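Local atomic coordinates of DNA repair protein RAD2 (PDB entry 4Q0W), a protein that cuts single-stranded DNA as a magnesium-dependent endonuclease of the XPG/RAD2 family, making an incision essential for excision repair of damaged DNA. Residues I203-F208 and E215-E220. Residues are numbered along the deposited sequence; the frame is centred on the assembly and turned at random.
With nucleotides of chain C.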
# COMPACT_ATOMS: atom_id res chain seq x y z
N ILE A 203 2.94 2.96 29.81
CA ILE A 203 3.82 3.56 28.82
C ILE A 203 3.29 4.93 28.41
O ILE A 203 2.10 5.06 28.12
CB ILE A 203 3.88 2.67 27.55
CG1 ILE A 203 4.32 1.25 27.90
CG2 ILE A 203 4.77 3.30 26.48
CD1 ILE A 203 5.51 1.15 28.83
N TYR A 204 4.16 5.94 28.39
CA TYR A 204 3.76 7.26 27.91
C TYR A 204 4.46 7.60 26.60
O TYR A 204 5.67 7.84 26.57
CB TYR A 204 4.01 8.33 28.98
CG TYR A 204 3.21 8.10 30.26
CD1 TYR A 204 3.61 7.15 31.18
CD2 TYR A 204 2.06 8.84 30.53
CE1 TYR A 204 2.90 6.94 32.35
CE2 TYR A 204 1.34 8.64 31.69
CZ TYR A 204 1.76 7.69 32.60
OH TYR A 204 1.06 7.47 33.75
N LYS A 205 3.68 7.62 25.53
CA LYS A 205 4.18 7.78 24.17
C LYS A 205 3.92 9.20 23.66
O LYS A 205 2.91 9.83 24.04
CB LYS A 205 3.49 6.75 23.24
CG LYS A 205 3.83 6.92 21.77
CD LYS A 205 3.19 5.89 20.84
CE LYS A 205 3.39 6.33 19.39
NZ LYS A 205 2.92 5.32 18.40
N ASN A 206 4.81 9.71 22.81
CA ASN A 206 4.70 11.06 22.23
C ASN A 206 4.83 12.16 23.27
O ASN A 206 4.26 13.24 23.12
CB ASN A 206 3.38 11.23 21.44
CG ASN A 206 3.32 10.35 20.21
OD1 ASN A 206 4.30 9.71 19.84
ND2 ASN A 206 2.16 10.32 19.57
N MET A 207 5.58 11.87 24.33
CA MET A 207 5.82 12.83 25.41
C MET A 207 6.45 14.13 24.90
O MET A 207 6.18 15.20 25.43
CB MET A 207 6.73 12.19 26.46
CG MET A 207 7.07 13.08 27.64
SD MET A 207 5.69 13.23 28.80
CE MET A 207 6.21 14.68 29.70
N PHE A 208 7.29 14.05 23.87
CA PHE A 208 7.96 15.26 23.40
C PHE A 208 7.45 15.77 22.05
O PHE A 208 8.13 16.53 21.36
CB PHE A 208 9.48 15.08 23.46
CG PHE A 208 9.96 14.68 24.82
CD1 PHE A 208 10.11 15.63 25.82
CD2 PHE A 208 10.17 13.35 25.13
CE1 PHE A 208 10.49 15.26 27.10
CE2 PHE A 208 10.56 12.97 26.41
CZ PHE A 208 10.73 13.94 27.39
N GLU A 215 0.18 10.29 25.08
CA GLU A 215 -0.60 9.05 24.92
C GLU A 215 -0.21 7.99 25.95
O GLU A 215 0.94 7.53 25.99
CB GLU A 215 -0.44 8.48 23.51
CG GLU A 215 -0.90 9.42 22.41
CD GLU A 215 -0.76 8.82 21.03
OE1 GLU A 215 -0.31 7.66 20.93
OE2 GLU A 215 -1.11 9.51 20.05
N PHE A 216 -1.17 7.61 26.78
CA PHE A 216 -0.92 6.60 27.81
C PHE A 216 -1.39 5.21 27.36
O PHE A 216 -2.49 5.07 26.83
CB PHE A 216 -1.63 7.00 29.09
CG PHE A 216 -1.61 5.95 30.16
CD1 PHE A 216 -0.46 5.71 30.90
CD2 PHE A 216 -2.75 5.20 30.44
CE1 PHE A 216 -0.43 4.75 31.89
CE2 PHE A 216 -2.74 4.23 31.43
CZ PHE A 216 -1.58 4.01 32.16
N TYR A 217 -0.55 4.20 27.56
CA TYR A 217 -0.89 2.82 27.20
C TYR A 217 -0.62 1.92 28.38
O TYR A 217 0.40 2.07 29.06
CB TYR A 217 -0.02 2.32 26.04
CG TYR A 217 -0.23 3.01 24.73
CD1 TYR A 217 0.38 4.23 24.44
CD2 TYR A 217 -1.03 2.45 23.75
CE1 TYR A 217 0.19 4.87 23.22
CE2 TYR A 217 -1.23 3.08 22.52
CZ TYR A 217 -0.61 4.28 22.26
OH TYR A 217 -0.82 4.90 21.04
N ASP A 218 -1.49 0.96 28.61
CA ASP A 218 -1.13 -0.07 29.57
C ASP A 218 -1.49 -1.49 29.14
O ASP A 218 -2.43 -1.70 28.36
CB ASP A 218 -1.61 0.28 30.99
CG ASP A 218 -3.03 -0.08 31.21
OD1 ASP A 218 -3.90 0.77 30.95
OD2 ASP A 218 -3.28 -1.21 31.67
N ALA A 219 -0.72 -2.45 29.65
CA ALA A 219 -0.81 -3.84 29.24
C ALA A 219 -2.18 -4.41 29.56
O ALA A 219 -2.70 -5.25 28.82
CB ALA A 219 0.29 -4.67 29.92
N GLU A 220 -2.78 -3.94 30.66
CA GLU A 220 -4.08 -4.43 31.09
C GLU A 220 -5.18 -4.07 30.08
O GLU A 220 -6.04 -4.89 29.78
CB GLU A 220 -4.42 -3.89 32.48
CG GLU A 220 -5.35 -4.77 33.29
CD GLU A 220 -5.62 -4.21 34.68
P DT C 6 3.31 5.49 15.05
OP1 DT C 6 2.34 6.04 16.03
OP2 DT C 6 3.20 4.08 14.58
O5' DT C 6 3.35 6.41 13.74
C5' DT C 6 3.62 7.82 13.82
C4' DT C 6 3.71 8.43 12.42
O4' DT C 6 4.89 7.97 11.72
C3' DT C 6 2.52 8.16 11.49
O3' DT C 6 2.00 9.44 11.14
C2' DT C 6 3.12 7.37 10.31
C1' DT C 6 4.58 7.80 10.34
N1 DT C 6 5.62 6.85 9.80
C2 DT C 6 6.50 7.33 8.85
O2 DT C 6 6.47 8.47 8.41
N3 DT C 6 7.43 6.43 8.42
C4 DT C 6 7.57 5.11 8.83
O4 DT C 6 8.45 4.38 8.37
C5 DT C 6 6.62 4.67 9.84
C7 DT C 6 6.68 3.26 10.36
C6 DT C 6 5.70 5.55 10.27
O HOH W 1 0.51 7.21 18.50
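Four backbone hydrogen bonds fix the pairing of Ile203-Lys205 with Glu215-Tyr217. Ile203 and Tyr217 bond reciprocally, as do Lys205 and Glu215; the bond from Ile203 N to Tyr217 O measures 2.8 Å and is almost straight. Tyr204 and Phe216 form the non-hydrogen-bonded pair between them, where two CA-H...O contacts add to the join, Phe216 CA lying 3.4 Å from Ile203 O.

Aromatic contact marks the face carrying Tyr204 and Phe216. CD1 of Phe216 sits over one face of the Tyr204 ring, off-centre toward the rim and 3.4 Å from Tyr204 CZ; with planes at 51° the pair is oblique. An alanine in place of Tyr204 is likely to leave Phe216 CD1 and CE1 without the ring they rest on, opening a gap on this face.

The two strands, 202-205 and 213-218, make a beta hairpin in the I-domain of the nuclease core, inside a mixed sheet where 187-189 and 14-17 flank them.

Polar contacts gather on the face of Lys205, Glu215 and Tyr217. With CG anti to the backbone N (chi1 174°) and every later torsion extended, Lys205 runs alongside Glu215, past Tyr217 CE1, and delivers NZ to OP1 of DT6 of chain C at 2.5 Å, a hydrogen bond to the DNA backbone. Tyr217 OH donates to Glu215 OE1 (2.8 Å) from the anti side, 32° out of the carboxylate plane. A water donates to Glu215 OE1 at 2.6 Å and to OP1 of DT6 of chain C, linking the carboxylate to the phosphate, while Trp6 makes a cation-pi contact with Lys205.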